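Local coordinates for protein 3-hydroxyacyl-thioester dehydratase Z (Mycobacterium tuberculosis, PDB 2C2I) that probably catalyses the reversible hydration of trans-2-enoyl-CoA to (3R)-3-hydroxyacyl-CoA, as a homodimeric hotdog-fold hydratase of fatty acid metabolism, at residues A[124-129]-A[144-149]; A[15-20]-A[107-112]; A[29-34]-A[59-64]. All coordinates share one frame; numbering follows the deposited sequence.

Interaction 1 of 3, residues A[124-129]-A[144-149]; sequences QATVST and ESIVRY
Arg148 takes hold of Gln124 side-on: NE and NH2 both donate to the single oxygen OE1, NE at 2.8 Å and NH2 at 2.9 Å from it. The two residues face each other as a non-hydrogen-bonded pair of an antiparallel beta hairpin, strands 122-133 and 141-149 of the hotdog sheet. OE1 lies close to the guanidinium plane, NH2 reaches one of its lone pairs, and amide and guanidinium are only 26° apart, so the pair forms one nearly flat unit. By similarity both residues bind substrate that sits in the partner subunit's site; Tyr89 adds a cation-pi contact to Arg148.

Between the strands, Ala125 pairs with Val147 and Val127 with Ser145, each through two backbone hydrogen bonds; the shortest joins Ala125 N to Val147 O at 2.7 Å. A water ties Val127 O to the hydroxyls of Thr129 and Ser145. On the face that carries Gln124, Thr126 CG2 rests on Glu144 CG at 3.6 Å, while the Glu144 carboxylate goes on to Asn92. On the other face, the Tyr149 ring takes Val147 CG1 over one side and meets Ala125 CB at its edge, 3.9 Å from CE2.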
loop_
_atom_site.group_PDB
_atom_site.type_symbol
_atom_site.label_atom_id
_atom_site.label_comp_id
_atom_site.label_asym_id
_atom_site.label_seq_id
_atom_site.Cartn_x
_atom_site.Cartn_y
_atom_site.Cartn_z
ATOM N N GLN A 124 -4.081 -5.152 -18.595
ATOM C CA GLN A 124 -3.536 -5.234 -17.256
ATOM C C GLN A 124 -2.046 -5.478 -17.374
ATOM O O GLN A 124 -1.646 -6.485 -17.944
ATOM C CB GLN A 124 -4.177 -6.440 -16.587
ATOM C CG GLN A 124 -3.995 -6.539 -15.130
ATOM C CD GLN A 124 -5.235 -7.149 -14.511
ATOM O OE1 GLN A 124 -6.225 -6.449 -14.254
ATOM N NE2 GLN A 124 -5.203 -8.449 -14.290
ATOM N N ALA A 125 -1.253 -4.568 -16.822
ATOM C CA ALA A 125 0.205 -4.659 -16.882
ATOM C C ALA A 125 0.752 -5.114 -15.528
ATOM O O ALA A 125 0.396 -4.545 -14.500
ATOM C CB ALA A 125 0.781 -3.335 -17.243
ATOM N N THR A 126 1.615 -6.118 -15.543
ATOM C CA THR A 126 2.315 -6.540 -14.346
ATOM C C THR A 126 3.707 -5.902 -14.405
ATOM O O THR A 126 4.429 -6.057 -15.388
ATOM C CB THR A 126 2.355 -8.055 -14.252
ATOM O OG1 THR A 126 1.006 -8.550 -14.231
ATOM C CG2 THR A 126 3.111 -8.541 -12.993
ATOM N N VAL A 127 4.063 -5.191 -13.338
ATOM C CA VAL A 127 5.252 -4.334 -13.317
ATOM C C VAL A 127 6.130 -4.734 -12.125
ATOM O O VAL A 127 5.614 -4.955 -11.031
ATOM C CB VAL A 127 4.859 -2.844 -13.208
ATOM C CG1 VAL A 127 6.119 -1.952 -13.168
ATOM C CG2 VAL A 127 3.936 -2.392 -14.385
ATOM N N SER A 128 7.446 -4.816 -12.348
ATOM C CA SER A 128 8.415 -5.004 -11.266
ATOM C C SER A 128 9.072 -3.672 -10.946
ATOM O O SER A 128 9.490 -2.972 -11.858
ATOM C CB SER A 128 9.492 -5.995 -11.688
ATOM O OG SER A 128 10.118 -5.565 -12.890
ATOM N N THR A 129 9.165 -3.315 -9.661
ATOM C CA THR A 129 9.773 -2.041 -9.283
ATOM C C THR A 129 10.736 -2.287 -8.130
ATOM O O THR A 129 10.467 -3.100 -7.237
ATOM C CB THR A 129 8.722 -0.954 -8.884
ATOM O OG1 THR A 129 7.767 -0.752 -9.951
ATOM C CG2 THR A 129 9.377 0.383 -8.598
ATOM N N GLU A 144 6.128 -6.341 -6.988
ATOM C CA GLU A 144 5.533 -6.654 -8.279
ATOM C C GLU A 144 4.048 -6.278 -8.192
ATOM O O GLU A 144 3.327 -6.802 -7.337
ATOM C CB GLU A 144 5.703 -8.130 -8.593
ATOM C CG GLU A 144 5.189 -8.490 -9.994
ATOM C CD GLU A 144 5.479 -9.929 -10.313
ATOM O OE1 GLU A 144 6.672 -10.270 -10.420
ATOM O OE2 GLU A 144 4.544 -10.738 -10.394
ATOM N N SER A 145 3.623 -5.355 -9.060
ATOM C CA SER A 145 2.295 -4.721 -8.967
ATOM C C SER A 145 1.527 -4.945 -10.271
ATOM O O SER A 145 2.113 -5.319 -11.286
ATOM C CB SER A 145 2.408 -3.224 -8.685
ATOM O OG SER A 145 3.092 -2.533 -9.731
ATOM N N ILE A 146 0.217 -4.732 -10.216
ATOM C CA ILE A 146 -0.637 -4.948 -11.372
ATOM C C ILE A 146 -1.470 -3.688 -11.544
ATOM O O ILE A 146 -2.165 -3.237 -10.614
ATOM C CB ILE A 146 -1.525 -6.202 -11.226
ATOM C CG1 ILE A 146 -0.640 -7.417 -10.866
ATOM C CG2 ILE A 146 -2.296 -6.452 -12.516
ATOM C CD1 ILE A 146 -1.389 -8.633 -10.326
ATOM N N VAL A 147 -1.379 -3.129 -12.742
ATOM C CA VAL A 147 -2.080 -1.907 -13.088
ATOM C C VAL A 147 -3.006 -2.217 -14.246
ATOM O O VAL A 147 -2.544 -2.726 -15.273
ATOM C CB VAL A 147 -1.085 -0.806 -13.522
ATOM C CG1 VAL A 147 -1.819 0.473 -13.912
ATOM C CG2 VAL A 147 -0.041 -0.525 -12.395
ATOM N N ARG A 148 -4.278 -1.866 -14.090
ATOM C CA ARG A 148 -5.284 -2.035 -15.143
ATOM C C ARG A 148 -5.541 -0.686 -15.810
ATOM O O ARG A 148 -5.921 0.266 -15.139
ATOM C CB ARG A 148 -6.566 -2.633 -14.566
ATOM C CG ARG A 148 -7.709 -2.713 -15.543
ATOM C CD ARG A 148 -8.907 -3.514 -15.003
ATOM N NE ARG A 148 -8.531 -4.814 -14.435
ATOM C CZ ARG A 148 -9.399 -5.761 -14.078
ATOM N NH1 ARG A 148 -10.709 -5.559 -14.213
ATOM N NH2 ARG A 148 -8.956 -6.907 -13.578
ATOM N N TYR A 149 -5.286 -0.619 -17.121
ATOM C CA TYR A 149 -5.523 0.573 -17.935
ATOM C C TYR A 149 -6.872 0.414 -18.626
ATOM O O TYR A 149 -7.056 -0.516 -19.396
ATOM C CB TYR A 149 -4.408 0.728 -18.966
ATOM C CG TYR A 149 -3.055 0.979 -18.367
ATOM C CD1 TYR A 149 -2.712 2.243 -17.904
ATOM C CD2 TYR A 149 -2.102 -0.045 -18.258
ATOM C CE1 TYR A 149 -1.474 2.493 -17.354
ATOM C CE2 TYR A 149 -0.853 0.207 -17.701
ATOM C CZ TYR A 149 -0.556 1.476 -17.255
ATOM O OH TYR A 149 0.677 1.741 -16.698
HETATM O O HOH W 1 5.899 -2.599 -9.384
#

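Interaction 2 of 3, residues A[15-20]-A[107-112]; sequences GEKVGQ and RATSSL
Gln20 reaches across to Arg107 and Thr109 with its whole length. Its CB sits 3.8 Å from Ala108 O, and CG drops closer to the same oxygen while also touching Arg107 CD. With CG anti to the backbone N (chi1 180°) and the next torsion extended, the amide is laid over the guanidinium of Arg107, the planes 9° apart and stacked. OE1 ends over that face, 3.6 Å from Arg107 NH1, and NE2 donates to Thr109 OG1 at 3.3 Å. Arg107 NE has its salt bridge with Glu132.

The strands run antiparallel, and a classic beta bulge interrupts their register where Val18 and Gly19 both face Ser110. Ser110 O accepts from Val18 N at 2.9 Å and, weakly, from Gly19 N; Ser110 N returns a bond to Gly19 O. On the Glu16 side of the bulge, Glu16 O accepts from Leu112 N; from the bulge itself, Val18 CG1 packs on Leu112 CB at 4.1 Å.

Strand 17-25 is one of the two outermost strands of the sheet within this chain, and 105-119 lies between it and 122-133. Ala108 and Ser110 turn to helix 70-75, touching Leu73 and Gln74, while Val18 packs on Tyr78.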
loop_
_atom_site.group_PDB
_atom_site.type_symbol
_atom_site.label_atom_id
_atom_site.label_comp_id
_atom_site.label_asym_id
_atom_site.label_seq_id
_atom_site.Cartn_x
_atom_site.Cartn_y
_atom_site.Cartn_z
ATOM N N GLY A 15 8.581 -7.491 -21.135
ATOM C CA GLY A 15 9.941 -7.969 -21.033
ATOM C C GLY A 15 10.990 -6.887 -21.265
ATOM O O GLY A 15 12.173 -7.213 -21.454
ATOM N N GLU A 16 10.574 -5.615 -21.262
ATOM C CA GLU A 16 11.518 -4.474 -21.324
ATOM C C GLU A 16 11.531 -3.654 -20.037
ATOM O O GLU A 16 10.546 -3.624 -19.298
ATOM C CB GLU A 16 11.174 -3.530 -22.484
ATOM C CG GLU A 16 11.299 -4.164 -23.872
ATOM C CD GLU A 16 10.935 -3.221 -25.006
ATOM O OE1 GLU A 16 10.540 -2.052 -24.754
ATOM O OE2 GLU A 16 11.052 -3.653 -26.171
ATOM N N LYS A 17 12.656 -2.975 -19.787
ATOM C CA LYS A 17 12.726 -1.913 -18.780
ATOM C C LYS A 17 11.851 -0.749 -19.249
ATOM O O LYS A 17 11.815 -0.425 -20.439
ATOM C CB LYS A 17 14.190 -1.471 -18.560
ATOM C CG LYS A 17 14.394 -0.391 -17.514
ATOM C CD LYS A 17 15.867 0.053 -17.434
ATOM C CE LYS A 17 16.011 1.350 -16.635
ATOM N NZ LYS A 17 17.432 1.655 -16.233
ATOM N N VAL A 18 11.112 -0.132 -18.328
ATOM C CA VAL A 18 10.285 1.026 -18.690
ATOM C C VAL A 18 10.765 2.349 -18.075
ATOM O O VAL A 18 10.195 3.401 -18.353
ATOM C CB VAL A 18 8.771 0.792 -18.412
ATOM C CG1 VAL A 18 8.221 -0.235 -19.359
ATOM C CG2 VAL A 18 8.561 0.364 -16.967
ATOM N N GLY A 19 11.804 2.290 -17.245
ATOM C CA GLY A 19 12.523 3.500 -16.889
ATOM C C GLY A 19 13.000 3.614 -15.457
ATOM O O GLY A 19 13.146 2.608 -14.726
ATOM N N GLN A 20 13.333 4.850 -15.110
ATOM C CA GLN A 20 13.828 5.202 -13.794
ATOM C C GLN A 20 13.297 6.588 -13.452
ATOM O O GLN A 20 13.320 7.507 -14.278
ATOM C CB GLN A 20 15.361 5.169 -13.768
ATOM C CG GLN A 20 15.951 5.529 -12.418
ATOM C CD GLN A 20 17.440 5.288 -12.350
ATOM O OE1 GLN A 20 18.217 6.012 -12.957
ATOM N NE2 GLN A 20 17.841 4.269 -11.605
ATOM N N ARG A 107 14.238 6.678 -5.188
ATOM C CA ARG A 107 14.134 6.650 -6.645
ATOM C C ARG A 107 13.774 5.226 -7.059
ATOM O O ARG A 107 14.229 4.255 -6.446
ATOM C CB ARG A 107 15.475 7.073 -7.267
ATOM C CG ARG A 107 15.572 6.925 -8.749
ATOM C CD ARG A 107 16.836 7.621 -9.247
ATOM N NE ARG A 107 18.039 6.827 -9.004
ATOM C CZ ARG A 107 19.228 7.128 -9.526
ATOM N NH1 ARG A 107 19.355 8.202 -10.298
ATOM N NH2 ARG A 107 20.279 6.360 -9.283
ATOM N N ALA A 108 12.978 5.099 -8.113
ATOM C CA ALA A 108 12.505 3.793 -8.532
ATOM C C ALA A 108 12.988 3.438 -9.944
ATOM O O ALA A 108 13.168 4.339 -10.771
ATOM C CB ALA A 108 10.947 3.728 -8.449
ATOM N N THR A 109 13.175 2.135 -10.190
ATOM C CA THR A 109 13.396 1.570 -11.524
ATOM C C THR A 109 12.301 0.536 -11.745
ATOM O O THR A 109 12.071 -0.277 -10.868
ATOM C CB THR A 109 14.737 0.816 -11.545
ATOM O OG1 THR A 109 15.779 1.742 -11.177
ATOM C CG2 THR A 109 14.994 0.260 -12.950
ATOM N N SER A 110 11.627 0.562 -12.897
ATOM C CA SER A 110 10.589 -0.446 -13.178
ATOM C C SER A 110 10.797 -1.167 -14.516
ATOM O O SER A 110 11.352 -0.592 -15.467
ATOM C CB SER A 110 9.195 0.203 -13.176
ATOM O OG SER A 110 8.864 0.737 -11.897
ATOM N N SER A 111 10.302 -2.398 -14.590
ATOM C CA SER A 111 10.313 -3.189 -15.830
ATOM C C SER A 111 8.944 -3.768 -16.061
ATOM O O SER A 111 8.215 -4.047 -15.100
ATOM C CB SER A 111 11.299 -4.352 -15.704
ATOM O OG SER A 111 12.575 -3.859 -15.339
ATOM N N LEU A 112 8.583 -3.964 -17.332
ATOM C CA LEU A 112 7.293 -4.567 -17.635
ATOM C C LEU A 112 7.394 -6.097 -17.662
ATOM O O LEU A 112 8.095 -6.680 -18.513
ATOM C CB LEU A 112 6.794 -4.009 -18.980
ATOM C CG LEU A 112 5.411 -4.345 -19.487
ATOM C CD1 LEU A 112 4.367 -3.940 -18.429
ATOM C CD2 LEU A 112 5.220 -3.532 -20.782
#

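Interaction 3 of 3, residues A[29-34]-A[59-64]; sequences EEVNLF and TIAHGF
Phe34 and His62 run alongside each other, pointing opposite ways, and Phe34 CD2 lies over one face of the imidazole, 3.4 Å from His62 CG. The rings meet obliquely, centroids 4.9 Å apart and planes at 52°, and Phe34 CE2 also touches His62 CB. Having its ring anti to the backbone N (chi1 -165°), Phe34 extends from helix 28-38 far enough for CZ to reach the start of helix 63-68, 3.5 Å from Phe64 C and 3.9 Å from Phe64 CB. One helical turn earlier, Val31 supplies the rest of the contact. Its CG1 packs against the imidazole at 3.8 Å from His62 CE1, its carbonyl oxygen lies 3.5 Å from that same carbon, and its CG2 leans on Ala61, 4.4 Å from CB.

Around this first shell, His62 occupies the N-cap position of helix 63-68, and its NE2 is hydrogen-bonded to the carbonyl oxygen of Asp40. His45 stacks on the His62 ring and sends ND1 to Ile60 O. Met65 of helix 63-68 packs on both Val31 and Phe34, while Phe34 of the second subunit meets Phe34 here, so the contact borders the dimer interface.

Helix 28-38 thus packs against Ala61 and His62 of residues 60-63, which by similarity bind substrate, in a hotdog-fold hydratase whose Asp40 and His45 are marked by similarity as important for catalysis. The contact is buried and made mainly by apolar and aromatic surfaces, with Val31 O beside His62 CE1. The bond from NE2 to Asp40 O and the carbons packed round the ring should together restrict its rotation. Besides belonging by similarity to the substrate-binding segment, His62 probably helps place Asp40 and His45, through its bond to Asp40 O and its stack with His45.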
loop_
_atom_site.group_PDB
_atom_site.type_symbol
_atom_site.label_atom_id
_atom_site.label_comp_id
_atom_site.label_asym_id
_atom_site.label_seq_id
_atom_site.Cartn_x
_atom_site.Cartn_y
_atom_site.Cartn_z
ATOM N N GLU A 29 6.254 16.199 6.738
ATOM C CA GLU A 29 4.910 16.678 6.396
ATOM C C GLU A 29 4.127 15.605 5.638
ATOM O O GLU A 29 2.951 15.401 5.896
ATOM C CB GLU A 29 4.979 17.989 5.595
ATOM C CG GLU A 29 3.965 18.131 4.457
ATOM C CD GLU A 29 2.842 19.155 4.672
ATOM O OE1 GLU A 29 2.475 19.805 3.667
ATOM O OE2 GLU A 29 2.305 19.308 5.800
ATOM N N GLU A 30 4.791 14.930 4.698
ATOM C CA GLU A 30 4.131 13.876 3.920
ATOM C C GLU A 30 3.819 12.679 4.790
ATOM O O GLU A 30 2.760 12.051 4.625
ATOM C CB GLU A 30 4.991 13.455 2.733
ATOM C CG GLU A 30 5.146 14.561 1.697
ATOM C CD GLU A 30 6.152 14.200 0.617
ATOM O OE1 GLU A 30 7.103 13.418 0.896
ATOM O OE2 GLU A 30 5.967 14.682 -0.519
ATOM N N VAL A 31 4.737 12.357 5.694
ATOM C CA VAL A 31 4.590 11.186 6.567
ATOM C C VAL A 31 3.412 11.408 7.525
ATOM O O VAL A 31 2.603 10.500 7.748
ATOM C CB VAL A 31 5.898 10.838 7.312
ATOM C CG1 VAL A 31 5.680 9.712 8.332
ATOM C CG2 VAL A 31 6.985 10.410 6.328
ATOM N N ASN A 32 3.319 12.633 8.055
ATOM C CA ASN A 32 2.168 13.072 8.877
ATOM C C ASN A 32 0.830 13.051 8.150
ATOM O O ASN A 32 -0.173 12.612 8.717
ATOM C CB ASN A 32 2.426 14.478 9.427
ATOM C CG ASN A 32 3.639 14.542 10.326
ATOM O OD1 ASN A 32 4.220 13.528 10.689
ATOM N ND2 ASN A 32 4.039 15.758 10.680
ATOM N N LEU A 33 0.797 13.511 6.897
ATOM C CA LEU A 33 -0.436 13.498 6.118
ATOM C C LEU A 33 -0.857 12.045 5.888
ATOM O O LEU A 33 -2.035 11.748 5.936
ATOM C CB LEU A 33 -0.278 14.189 4.762
ATOM C CG LEU A 33 -0.060 15.716 4.704
ATOM C CD1 LEU A 33 0.224 16.199 3.293
ATOM C CD2 LEU A 33 -1.255 16.428 5.287
ATOM N N PHE A 34 0.126 11.172 5.637
ATOM C CA PHE A 34 -0.134 9.742 5.425
ATOM C C PHE A 34 -0.772 9.095 6.654
ATOM O O PHE A 34 -1.731 8.301 6.544
ATOM C CB PHE A 34 1.141 8.993 5.049
ATOM C CG PHE A 34 0.875 7.614 4.477
ATOM C CD1 PHE A 34 0.513 7.465 3.144
ATOM C CD2 PHE A 34 0.973 6.479 5.287
ATOM C CE1 PHE A 34 0.253 6.175 2.610
ATOM C CE2 PHE A 34 0.707 5.186 4.771
ATOM C CZ PHE A 34 0.355 5.039 3.433
ATOM N N THR A 59 12.579 9.402 12.688
ATOM C CA THR A 59 11.310 8.888 12.162
ATOM C C THR A 59 11.568 8.213 10.817
ATOM O O THR A 59 12.447 8.655 10.058
ATOM C CB THR A 59 10.230 9.981 12.009
ATOM O OG1 THR A 59 10.768 11.154 11.380
ATOM C CG2 THR A 59 9.639 10.367 13.387
ATOM N N ILE A 60 10.807 7.155 10.529
ATOM C CA ILE A 60 10.882 6.470 9.226
ATOM C C ILE A 60 9.507 6.508 8.535
ATOM O O ILE A 60 8.466 6.618 9.207
ATOM C CB ILE A 60 11.437 5.000 9.362
ATOM C CG1 ILE A 60 10.511 4.091 10.184
ATOM C CG2 ILE A 60 12.852 4.969 9.940
ATOM C CD1 ILE A 60 10.938 2.638 10.197
ATOM N N ALA A 61 9.490 6.434 7.204
ATOM C CA ALA A 61 8.238 6.403 6.452
ATOM C C ALA A 61 7.451 5.124 6.763
ATOM O O ALA A 61 8.009 4.118 7.140
ATOM C CB ALA A 61 8.520 6.474 4.936
ATOM N N HIS A 62 6.142 5.180 6.562
ATOM C CA HIS A 62 5.321 3.971 6.574
ATOM C C HIS A 62 5.711 3.162 5.335
ATOM O O HIS A 62 5.825 3.732 4.259
ATOM C CB HIS A 62 3.840 4.328 6.415
ATOM C CG HIS A 62 3.287 5.214 7.487
ATOM N ND1 HIS A 62 3.554 6.566 7.553
ATOM C CD2 HIS A 62 2.405 4.954 8.485
ATOM C CE1 HIS A 62 2.902 7.090 8.578
ATOM N NE2 HIS A 62 2.204 6.131 9.166
ATOM N N GLY A 63 5.935 1.866 5.482
ATOM C CA GLY A 63 6.119 0.993 4.297
ATOM C C GLY A 63 4.958 1.120 3.319
ATOM O O GLY A 63 5.161 1.088 2.076
ATOM N N PHE A 64 3.746 1.305 3.841
ATOM C CA PHE A 64 2.595 1.397 2.950
ATOM C C PHE A 64 2.667 2.681 2.151
ATOM O O PHE A 64 2.095 2.760 1.075
ATOM C CB PHE A 64 1.260 1.302 3.702
ATOM C CG PHE A 64 0.825 -0.108 4.023
ATOM C CD1 PHE A 64 0.689 -1.081 3.010
ATOM C CD2 PHE A 64 0.529 -0.462 5.336
ATOM C CE1 PHE A 64 0.257 -2.368 3.324
ATOM C CE2 PHE A 64 0.067 -1.762 5.653
ATOM C CZ PHE A 64 -0.048 -2.714 4.666
#

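Interactions 1 and 2 belong to one antiparallel sheet and adjoin through neighbouring strands 122-133 and 105-119, their centres 11 Å apart. Thr129 OG1 and Ser110 OG, 2.7 Å apart, probably share a hydrogen bond, and Ser111 N probably donates to Ser128 O at 2.9 Å. Interaction 3 lies across the chain's centre, about 24 Å from interaction 1 and 25 Å from interaction 2 between centres, and touches neither. Residues 59-64 border the catalytic pair Asp40 and His45, assigned by similarity, whereas Gln124 and Arg148 of interaction 1 are assigned to substrate bound in the partner subunit. The dimer would therefore bring the two kinds of site together.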